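Local coordinates for large ribosomal subunit protein uL10 (Thermotoga maritima, PDB 1ZAV), which forms part of the ribosomal stalk, binding large-subunit rRNA and L7/L12 dimers and helping the ribosome interact with GTP-bound translation factors, at residues 23-33 / 93-104. Residues are numbered along the deposited sequence; the frame is centred on the assembly and turned at random.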
loop_
_atom_site.group_PDB
_atom_site.type_symbol
_atom_site.label_atom_id
_atom_site.label_comp_id
_atom_site.label_asym_id
_atom_site.label_seq_id
_atom_site.Cartn_x
_atom_site.Cartn_y
_atom_site.Cartn_z
ATOM N N SER A 23 -15.275 19.890 -4.229
ATOM C CA SER A 23 -14.644 18.607 -3.946
ATOM C C SER A 23 -13.561 18.821 -2.885
ATOM O O SER A 23 -12.980 17.872 -2.364
ATOM C CB SER A 23 -14.033 18.018 -5.221
ATOM O OG SER A 23 -12.932 18.786 -5.677
ATOM N N LEU A 24 -13.311 20.085 -2.574
ATOM C CA LEU A 24 -12.329 20.466 -1.575
ATOM C C LEU A 24 -12.670 21.828 -0.994
ATOM O O LEU A 24 -13.087 22.743 -1.709
ATOM C CB LEU A 24 -10.911 20.527 -2.187
ATOM C CG LEU A 24 -9.877 21.267 -1.320
ATOM C CD1 LEU A 24 -9.588 20.432 -0.082
ATOM C CD2 LEU A 24 -8.573 21.506 -2.088
ATOM N N ILE A 25 -12.515 21.930 0.318
ATOM C CA ILE A 25 -12.707 23.159 1.063
ATOM C C ILE A 25 -11.577 23.073 2.091
ATOM O O ILE A 25 -11.590 22.201 2.956
ATOM C CB ILE A 25 -14.076 23.218 1.814
ATOM C CG1 ILE A 25 -15.233 23.216 0.811
ATOM C CG2 ILE A 25 -14.153 24.491 2.650
ATOM C CD1 ILE A 25 -16.632 23.161 1.468
ATOM N N LEU A 26 -10.578 23.938 1.961
ATOM C CA LEU A 26 -9.465 23.952 2.899
ATOM C C LEU A 26 -9.389 25.337 3.535
ATOM O O LEU A 26 -9.410 26.364 2.848
ATOM C CB LEU A 26 -8.153 23.578 2.183
ATOM C CG LEU A 26 -6.874 23.543 3.030
ATOM C CD1 LEU A 26 -5.821 22.663 2.377
ATOM C CD2 LEU A 26 -6.362 24.955 3.222
ATOM N N PHE A 27 -9.311 25.361 4.863
ATOM C CA PHE A 27 -9.272 26.609 5.602
ATOM C C PHE A 27 -7.857 26.989 5.962
ATOM O O PHE A 27 -7.143 26.195 6.570
ATOM C CB PHE A 27 -10.110 26.460 6.859
ATOM C CG PHE A 27 -11.527 26.058 6.573
ATOM C CD1 PHE A 27 -12.480 27.020 6.242
ATOM C CD2 PHE A 27 -11.904 24.717 6.617
ATOM C CE1 PHE A 27 -13.803 26.650 5.959
ATOM C CE2 PHE A 27 -13.226 24.334 6.336
ATOM C CZ PHE A 27 -14.173 25.308 6.008
ATOM N N ALA A 28 -7.476 28.211 5.604
ATOM C CA ALA A 28 -6.126 28.715 5.852
ATOM C C ALA A 28 -6.046 30.085 6.517
ATOM O O ALA A 28 -6.887 30.961 6.292
ATOM C CB ALA A 28 -5.357 28.756 4.537
ATOM N N ASP A 29 -5.014 30.257 7.337
ATOM C CA ASP A 29 -4.736 31.521 8.005
ATOM C C ASP A 29 -3.826 32.230 7.006
ATOM O O ASP A 29 -2.705 31.781 6.773
ATOM C CB ASP A 29 -3.976 31.275 9.311
ATOM C CG ASP A 29 -3.479 32.556 9.956
ATOM O OD1 ASP A 29 -3.437 33.607 9.278
ATOM O OD2 ASP A 29 -3.110 32.510 11.147
ATOM N N PHE A 30 -4.301 33.320 6.412
ATOM C CA PHE A 30 -3.508 34.043 5.422
ATOM C C PHE A 30 -3.083 35.429 5.915
ATOM O O PHE A 30 -2.672 36.290 5.126
ATOM C CB PHE A 30 -4.311 34.161 4.122
ATOM C CG PHE A 30 -3.469 34.416 2.898
ATOM C CD1 PHE A 30 -2.500 33.497 2.501
ATOM C CD2 PHE A 30 -3.652 35.571 2.138
ATOM C CE1 PHE A 30 -1.725 33.716 1.359
ATOM C CE2 PHE A 30 -2.882 35.802 0.994
ATOM C CZ PHE A 30 -1.915 34.873 0.606
ATOM N N LEU A 31 -3.180 35.634 7.227
ATOM C CA LEU A 31 -2.805 36.902 7.846
ATOM C C LEU A 31 -1.332 37.204 7.592
ATOM O O LEU A 31 -0.501 36.300 7.603
ATOM C CB LEU A 31 -3.057 36.847 9.356
ATOM C CG LEU A 31 -4.510 36.675 9.809
ATOM C CD1 LEU A 31 -4.558 36.402 11.302
ATOM C CD2 LEU A 31 -5.296 37.927 9.471
ATOM N N GLY A 32 -1.014 38.471 7.349
ATOM C CA GLY A 32 0.374 38.848 7.128
ATOM C C GLY A 32 0.886 38.745 5.707
ATOM O O GLY A 32 1.873 39.396 5.356
ATOM N N PHE A 33 0.240 37.915 4.896
ATOM C CA PHE A 33 0.627 37.753 3.500
ATOM C C PHE A 33 0.241 39.021 2.740
ATOM O O PHE A 33 -0.726 39.702 3.092
ATOM C CB PHE A 33 -0.085 36.544 2.887
ATOM C CG PHE A 33 0.495 35.219 3.294
ATOM C CD1 PHE A 33 1.533 34.650 2.566
ATOM C CD2 PHE A 33 -0.005 34.532 4.395
ATOM C CE1 PHE A 33 2.060 33.411 2.924
ATOM C CE2 PHE A 33 0.517 33.296 4.761
ATOM C CZ PHE A 33 1.552 32.734 4.024
ATOM N N PRO A 93 -9.117 17.620 -6.853
ATOM C CA PRO A 93 -8.691 18.525 -5.779
ATOM C C PRO A 93 -7.309 18.380 -5.138
ATOM O O PRO A 93 -6.774 19.346 -4.583
ATOM C CB PRO A 93 -9.818 18.375 -4.756
ATOM C CG PRO A 93 -10.173 16.927 -4.876
ATOM C CD PRO A 93 -10.189 16.718 -6.383
ATOM N N VAL A 94 -6.726 17.190 -5.210
ATOM C CA VAL A 94 -5.432 16.961 -4.575
ATOM C C VAL A 94 -4.331 17.946 -4.944
ATOM O O VAL A 94 -3.600 18.410 -4.069
ATOM C CB VAL A 94 -4.949 15.518 -4.829
ATOM C CG1 VAL A 94 -3.519 15.334 -4.310
ATOM C CG2 VAL A 94 -5.888 14.541 -4.114
ATOM N N GLU A 95 -4.221 18.288 -6.225
ATOM C CA GLU A 95 -3.184 19.214 -6.663
ATOM C C GLU A 95 -3.264 20.611 -6.017
ATOM O O GLU A 95 -2.250 21.285 -5.863
ATOM C CB GLU A 95 -3.219 19.350 -8.187
ATOM C CG GLU A 95 -2.238 20.378 -8.736
ATOM C CD GLU A 95 -0.788 19.966 -8.548
ATOM O OE1 GLU A 95 0.104 20.820 -8.751
ATOM O OE2 GLU A 95 -0.542 18.790 -8.206
ATOM N N ALA A 96 -4.464 21.055 -5.652
ATOM C CA ALA A 96 -4.608 22.371 -5.032
ATOM C C ALA A 96 -4.025 22.354 -3.622
ATOM O O ALA A 96 -3.449 23.342 -3.164
ATOM C CB ALA A 96 -6.085 22.790 -4.987
ATOM N N VAL A 97 -4.188 21.238 -2.924
ATOM C CA VAL A 97 -3.635 21.141 -1.578
ATOM C C VAL A 97 -2.103 21.240 -1.689
ATOM O O VAL A 97 -1.462 21.991 -0.951
ATOM C CB VAL A 97 -4.037 19.821 -0.904
ATOM C CG1 VAL A 97 -3.480 19.779 0.528
ATOM C CG2 VAL A 97 -5.576 19.686 -0.884
ATOM N N LYS A 98 -1.528 20.505 -2.633
ATOM C CA LYS A 98 -0.077 20.533 -2.844
ATOM C C LYS A 98 0.415 21.937 -3.158
ATOM O O LYS A 98 1.462 22.371 -2.664
ATOM C CB LYS A 98 0.317 19.608 -3.997
ATOM C CG LYS A 98 1.829 19.531 -4.224
ATOM C CD LYS A 98 2.175 18.932 -5.580
ATOM C CE LYS A 98 1.436 17.623 -5.832
ATOM N NZ LYS A 98 1.778 16.562 -4.839
ATOM N N ILE A 99 -0.334 22.643 -4.003
ATOM C CA ILE A 99 0.030 23.998 -4.383
ATOM C C ILE A 99 0.090 24.958 -3.192
ATOM O O ILE A 99 1.052 25.709 -3.045
ATOM C CB ILE A 99 -0.953 24.568 -5.465
ATOM C CG1 ILE A 99 -0.756 23.815 -6.784
ATOM C CG2 ILE A 99 -0.704 26.066 -5.686
ATOM C CD1 ILE A 99 -1.770 24.157 -7.865
ATOM N N ILE A 100 -0.924 24.940 -2.331
ATOM C CA ILE A 100 -0.911 25.862 -1.210
ATOM C C ILE A 100 0.062 25.409 -0.126
ATOM O O ILE A 100 0.603 26.227 0.618
ATOM C CB ILE A 100 -2.325 26.046 -0.605
ATOM C CG1 ILE A 100 -2.336 27.272 0.316
ATOM C CG2 ILE A 100 -2.732 24.797 0.145
ATOM C CD1 ILE A 100 -3.712 27.618 0.866
ATOM N N TYR A 101 0.284 24.105 -0.040
ATOM C CA TYR A 101 1.224 23.561 0.941
ATOM C C TYR A 101 2.635 24.059 0.582
ATOM O O TYR A 101 3.358 24.577 1.430
ATOM C CB TYR A 101 1.207 22.029 0.907
ATOM C CG TYR A 101 2.143 21.378 1.909
ATOM C CD1 TYR A 101 1.802 21.293 3.260
ATOM C CD2 TYR A 101 3.375 20.853 1.506
ATOM C CE1 TYR A 101 2.666 20.698 4.189
ATOM C CE2 TYR A 101 4.247 20.261 2.424
ATOM C CZ TYR A 101 3.885 20.186 3.763
ATOM O OH TYR A 101 4.739 19.599 4.671
ATOM N N ASN A 102 3.008 23.912 -0.684
ATOM C CA ASN A 102 4.326 24.348 -1.145
ATOM C C ASN A 102 4.467 25.871 -1.192
ATOM O O ASN A 102 5.582 26.398 -1.181
ATOM C CB ASN A 102 4.619 23.744 -2.523
ATOM C CG ASN A 102 4.831 22.237 -2.469
ATOM O OD1 ASN A 102 4.662 21.537 -3.469
ATOM N ND2 ASN A 102 5.210 21.731 -1.295
ATOM N N PHE A 103 3.343 26.585 -1.243
ATOM C CA PHE A 103 3.392 28.039 -1.274
ATOM C C PHE A 103 3.765 28.542 0.114
ATOM O O PHE A 103 4.633 29.409 0.257
ATOM C CB PHE A 103 2.033 28.627 -1.683
ATOM C CG PHE A 103 2.016 30.131 -1.739
ATOM C CD1 PHE A 103 2.528 30.806 -2.841
ATOM C CD2 PHE A 103 1.493 30.870 -0.685
ATOM C CE1 PHE A 103 2.523 32.195 -2.891
ATOM C CE2 PHE A 103 1.484 32.256 -0.717
ATOM C CZ PHE A 103 1.999 32.925 -1.827
ATOM N N TYR A 104 3.098 28.003 1.135
ATOM C CA TYR A 104 3.375 28.394 2.511
ATOM C C TYR A 104 4.825 28.052 2.839
ATOM O O TYR A 104 5.490 28.779 3.572
ATOM C CB TYR A 104 2.434 27.671 3.483
ATOM C CG TYR A 104 1.156 28.434 3.769
ATOM C CD1 TYR A 104 0.308 28.829 2.734
ATOM C CD2 TYR A 104 0.819 28.800 5.073
ATOM C CE1 TYR A 104 -0.850 29.583 2.988
ATOM C CE2 TYR A 104 -0.333 29.546 5.341
ATOM C CZ TYR A 104 -1.159 29.936 4.292
ATOM O OH TYR A 104 -2.280 30.690 4.550
#
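One face of the Y104 ring is covered by F33, whose CZ stands 3.8 Å above its centre, while the carbonyl O of D29 lies at the ring edge, in plane; the planes of F33 and Y104 meet obliquely at 48°. The F30 ring takes the CB of F33 over the centre of one face and has the Y104 hydroxyl at its edge, with F103 CE2 also near its plane. This aromatic cluster closes one end of an alpha/beta sandwich in which a helix packs on the face of an antiparallel sheet; the axes of its central strand 24-28 and of helix segment 94-104 run at 19° and come within 9.6 Å. A hydrogen bond from the Y104 hydroxyl to D29 O is doubtful, because the position of that oxygen is less certain. Replacing Y104 by alanine is likely to strip F33 of the ring it packs over and to open a gap beside A28. Further along, A28 CB meets I100 CD1 at 4.2 Å, and L26 CD1 touches V97 CG1. L24, with CG anti to the backbone N (chi1 165°), sends CD2 between A96 and V97, 3.7 Å from V97 CG2. P93 packs against the beginning of the strand, its CB 3.5 Å from L24 CB.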